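Local coordinates for protein beta-glucanase (Bacteroides thetaiotaomicron, PDB 6EUG) that probably hydrolyses beta-1,3-galactosidic linkages of arabinogalactan, its glycoside hydrolase family 43 part being the portion in this chain, at residues G68-S80 with W86-E98. Numbering follows the deposited sequence. Where two conformers were deposited one is given.
Sequences GFVTEKGINCYSS and WKSEGIALAVSEE
Ser80 CB sits over one face of the Trp86 indole, 3.6 Å from the centroid of the six-membered ring and close to its normal, a CH-pi contact made by the small CB while OG bonds to Asn85 O. At the indole's edge, near its plane, lies the carbonyl of Tyr78, and Trp59 meets the ring edge-to-face. The Tyr78 ring carries a water over the rim of one face, while its CD2 comes within 3.7 Å of Ser88 CA; its hydroxyl bonds to Asn44 N. That water has four partners: its O lies 2.8 Å from Asn76 OD1, to which it donates, as it does to Cys77 O, and it accepts from Ser88 OG and Gly90 N. Asn76 suits its place by reaching two ways, its ND2 bonding to Asn44 O.

The hairpin supplies the third and outermost strands of one four-stranded antiparallel blade of the five-bladed beta-propeller characteristic of family 43. A classic beta bulge breaks the register between the two strands: Ala92 and Leu93 both face Ile75, whose O accepts from Ala92 N at 2.8 Å and weakly from Leu93 N. Within the bulge, Ile75 CB and Leu93 CB meet at 4.2 Å, and both side chains pack on Met125 of strand 122-130. Gly90, at phi 88° and psi -175°, holds a shape in which a CB would be pressed against the carbonyl O of Glu89. Near the hairpin's turn, Ser79 OG donates to the anti lone pair of Glu89 OE2 at 2.6 Å, reached because the glutamate chain folds back at chi2, -82°.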
# COMPACT_ATOMS: atom_id res chain seq x y z
N GLY A 68 -17.29 -14.36 -2.33
CA GLY A 68 -16.47 -13.90 -3.47
C GLY A 68 -15.41 -12.92 -2.95
O GLY A 68 -15.23 -12.78 -1.73
N PHE A 69 -14.77 -12.19 -3.86
CA PHE A 69 -13.68 -11.25 -3.50
C PHE A 69 -13.68 -9.87 -4.15
O PHE A 69 -13.12 -8.92 -3.57
CB PHE A 69 -12.29 -11.92 -3.70
CG PHE A 69 -11.96 -12.29 -5.14
CD1 PHE A 69 -12.43 -13.48 -5.69
CD2 PHE A 69 -11.14 -11.49 -5.91
CE1 PHE A 69 -12.13 -13.82 -7.00
CE2 PHE A 69 -10.81 -11.83 -7.21
CZ PHE A 69 -11.32 -12.98 -7.76
N VAL A 70 -14.24 -9.74 -5.34
CA VAL A 70 -14.26 -8.43 -6.02
C VAL A 70 -15.33 -7.51 -5.40
O VAL A 70 -16.44 -7.95 -5.15
CB VAL A 70 -14.49 -8.59 -7.55
CG1 VAL A 70 -14.55 -7.22 -8.25
CG2 VAL A 70 -13.41 -9.47 -8.16
N THR A 71 -14.98 -6.24 -5.13
CA THR A 71 -15.95 -5.31 -4.57
C THR A 71 -17.20 -5.19 -5.43
O THR A 71 -17.12 -5.16 -6.69
CB THR A 71 -15.33 -3.90 -4.29
OG1 THR A 71 -16.24 -3.11 -3.49
CG2 THR A 71 -15.01 -3.16 -5.59
N GLU A 72 -18.33 -5.06 -4.74
CA GLU A 72 -19.59 -4.64 -5.35
C GLU A 72 -19.79 -3.10 -5.39
O GLU A 72 -20.75 -2.61 -6.04
CB GLU A 72 -20.77 -5.30 -4.61
CG GLU A 72 -20.91 -6.81 -4.79
CD GLU A 72 -21.67 -7.24 -6.03
OE1 GLU A 72 -21.47 -8.39 -6.48
OE2 GLU A 72 -22.48 -6.47 -6.58
N LYS A 73 -18.95 -2.34 -4.65
CA LYS A 73 -19.23 -0.95 -4.35
C LYS A 73 -18.10 0.05 -4.58
O LYS A 73 -18.38 1.16 -5.07
CB LYS A 73 -19.69 -0.79 -2.89
CG LYS A 73 -20.94 -1.59 -2.54
CD LYS A 73 -22.21 -1.04 -3.15
CE LYS A 73 -23.37 -2.03 -2.93
NZ LYS A 73 -24.60 -1.48 -3.56
N GLY A 74 -16.85 -0.32 -4.25
CA GLY A 74 -15.69 0.62 -4.31
C GLY A 74 -14.97 0.80 -2.98
O GLY A 74 -14.70 -0.19 -2.25
N ILE A 75 -14.58 2.06 -2.72
CA ILE A 75 -13.78 2.43 -1.56
C ILE A 75 -14.66 3.11 -0.50
O ILE A 75 -15.29 4.16 -0.78
CB ILE A 75 -12.64 3.38 -1.99
CG1 ILE A 75 -11.73 2.75 -3.08
CG2 ILE A 75 -11.84 3.88 -0.77
CD1 ILE A 75 -11.16 1.36 -2.75
N ASN A 76 -14.69 2.53 0.69
CA ASN A 76 -15.53 2.97 1.83
C ASN A 76 -14.76 3.97 2.70
O ASN A 76 -13.52 3.95 2.69
CB ASN A 76 -15.92 1.72 2.65
CG ASN A 76 -17.34 1.74 3.20
OD1 ASN A 76 -18.14 2.64 2.93
ND2 ASN A 76 -17.68 0.68 3.95
N CYS A 77 -15.48 4.80 3.45
CA CYS A 77 -14.89 5.77 4.40
C CYS A 77 -15.64 5.83 5.75
O CYS A 77 -16.89 5.87 5.78
CB CYS A 77 -14.92 7.16 3.78
SG CYS A 77 -14.32 8.55 4.76
N TYR A 78 -14.85 5.89 6.83
CA TYR A 78 -15.34 6.10 8.22
C TYR A 78 -14.62 7.29 8.85
O TYR A 78 -13.45 7.54 8.52
CB TYR A 78 -15.13 4.83 9.08
CG TYR A 78 -15.91 3.61 8.57
CD1 TYR A 78 -15.46 2.84 7.51
CD2 TYR A 78 -17.15 3.28 9.11
CE1 TYR A 78 -16.16 1.73 7.04
CE2 TYR A 78 -17.88 2.18 8.63
CZ TYR A 78 -17.40 1.41 7.59
OH TYR A 78 -18.09 0.29 7.08
N SER A 79 -15.28 7.97 9.80
CA SER A 79 -14.65 9.15 10.48
C SER A 79 -14.73 9.01 12.01
O SER A 79 -15.58 8.28 12.50
CB SER A 79 -15.28 10.47 10.04
OG SER A 79 -16.63 10.56 10.46
N SER A 80 -13.80 9.67 12.72
CA SER A 80 -13.73 9.61 14.19
C SER A 80 -12.97 10.81 14.77
O SER A 80 -12.01 11.24 14.19
CB SER A 80 -12.97 8.37 14.64
OG SER A 80 -13.07 8.18 16.06
N TRP A 86 -16.39 5.04 15.34
CA TRP A 86 -16.30 5.29 13.88
C TRP A 86 -17.71 5.48 13.26
O TRP A 86 -18.56 4.57 13.35
CB TRP A 86 -15.56 4.13 13.22
CG TRP A 86 -14.11 4.09 13.58
CD1 TRP A 86 -13.54 3.29 14.52
CD2 TRP A 86 -13.06 4.90 13.05
NE1 TRP A 86 -12.19 3.55 14.60
CE2 TRP A 86 -11.86 4.53 13.71
CE3 TRP A 86 -13.00 5.88 12.05
CZ2 TRP A 86 -10.63 5.16 13.45
CZ3 TRP A 86 -11.78 6.50 11.76
CH2 TRP A 86 -10.61 6.13 12.46
N LYS A 87 -17.93 6.64 12.66
CA LYS A 87 -19.16 6.97 11.92
C LYS A 87 -19.00 6.61 10.41
O LYS A 87 -18.04 7.02 9.76
CB LYS A 87 -19.40 8.48 12.01
CG LYS A 87 -20.66 8.97 11.29
CD LYS A 87 -20.67 10.49 11.21
CE LYS A 87 -22.03 10.99 10.76
NZ LYS A 87 -22.06 12.47 10.70
N SER A 88 -19.96 5.85 9.87
CA SER A 88 -20.00 5.58 8.44
C SER A 88 -20.24 6.85 7.61
O SER A 88 -21.28 7.53 7.79
CB SER A 88 -21.05 4.50 8.12
OG SER A 88 -21.20 4.33 6.70
N GLU A 89 -19.32 7.16 6.70
CA GLU A 89 -19.46 8.31 5.79
C GLU A 89 -19.89 7.89 4.38
O GLU A 89 -20.07 8.76 3.51
CB GLU A 89 -18.16 9.11 5.71
CG GLU A 89 -17.67 9.72 7.02
CD GLU A 89 -18.34 11.03 7.38
OE1 GLU A 89 -19.07 11.56 6.54
OE2 GLU A 89 -18.14 11.53 8.52
N GLY A 90 -20.06 6.59 4.15
CA GLY A 90 -20.45 6.09 2.83
C GLY A 90 -19.27 5.82 1.93
O GLY A 90 -18.09 5.94 2.34
N ILE A 91 -19.60 5.46 0.69
CA ILE A 91 -18.62 5.12 -0.34
C ILE A 91 -18.02 6.40 -0.91
O ILE A 91 -18.73 7.23 -1.48
CB ILE A 91 -19.28 4.30 -1.48
CG1 ILE A 91 -19.74 2.93 -0.94
CG2 ILE A 91 -18.32 4.16 -2.67
CD1 ILE A 91 -18.62 1.94 -0.61
N ALA A 92 -16.71 6.57 -0.71
CA ALA A 92 -15.94 7.76 -1.11
C ALA A 92 -15.58 7.73 -2.59
O ALA A 92 -15.59 8.77 -3.25
CB ALA A 92 -14.65 7.86 -0.28
N LEU A 93 -15.21 6.55 -3.11
CA LEU A 93 -14.98 6.38 -4.57
C LEU A 93 -15.76 5.16 -5.01
O LEU A 93 -15.39 4.02 -4.69
CB LEU A 93 -13.51 6.19 -4.95
CG LEU A 93 -13.22 6.03 -6.47
CD1 LEU A 93 -13.49 7.29 -7.29
CD2 LEU A 93 -11.76 5.61 -6.67
N ALA A 94 -16.84 5.42 -5.74
CA ALA A 94 -17.75 4.37 -6.22
C ALA A 94 -17.32 3.76 -7.56
O ALA A 94 -16.82 4.46 -8.46
CB ALA A 94 -19.14 4.97 -6.39
N VAL A 95 -17.62 2.47 -7.75
CA VAL A 95 -17.53 1.89 -9.09
C VAL A 95 -18.48 2.64 -10.02
O VAL A 95 -19.52 3.12 -9.59
CB VAL A 95 -17.86 0.37 -9.12
CG1 VAL A 95 -16.79 -0.43 -8.37
CG2 VAL A 95 -19.22 0.05 -8.52
N SER A 96 -18.13 2.71 -11.30
CA SER A 96 -18.89 3.45 -12.33
C SER A 96 -20.02 2.62 -12.96
O SER A 96 -19.89 1.40 -13.14
CB SER A 96 -17.93 3.88 -13.45
OG SER A 96 -18.57 4.65 -14.46
N GLU A 97 -21.12 3.30 -13.31
CA GLU A 97 -22.21 2.67 -14.06
C GLU A 97 -22.02 2.81 -15.60
O GLU A 97 -22.88 2.40 -16.36
CB GLU A 97 -23.57 3.28 -13.63
CG GLU A 97 -23.88 3.13 -12.13
CD GLU A 97 -25.14 3.85 -11.68
OE1 GLU A 97 -26.16 3.71 -12.37
OE2 GLU A 97 -25.13 4.50 -10.60
N GLU A 98 -20.93 3.42 -16.05
CA GLU A 98 -20.66 3.59 -17.49
C GLU A 98 -19.95 2.38 -18.13
O GLU A 98 -18.85 1.99 -17.69
CB GLU A 98 -19.81 4.85 -17.68
CG GLU A 98 -20.50 6.10 -17.16
CD GLU A 98 -19.87 7.37 -17.68
OE1 GLU A 98 -20.64 8.28 -18.09
OE2 GLU A 98 -18.61 7.46 -17.70
O HOH W 1 -18.88 4.00 5.30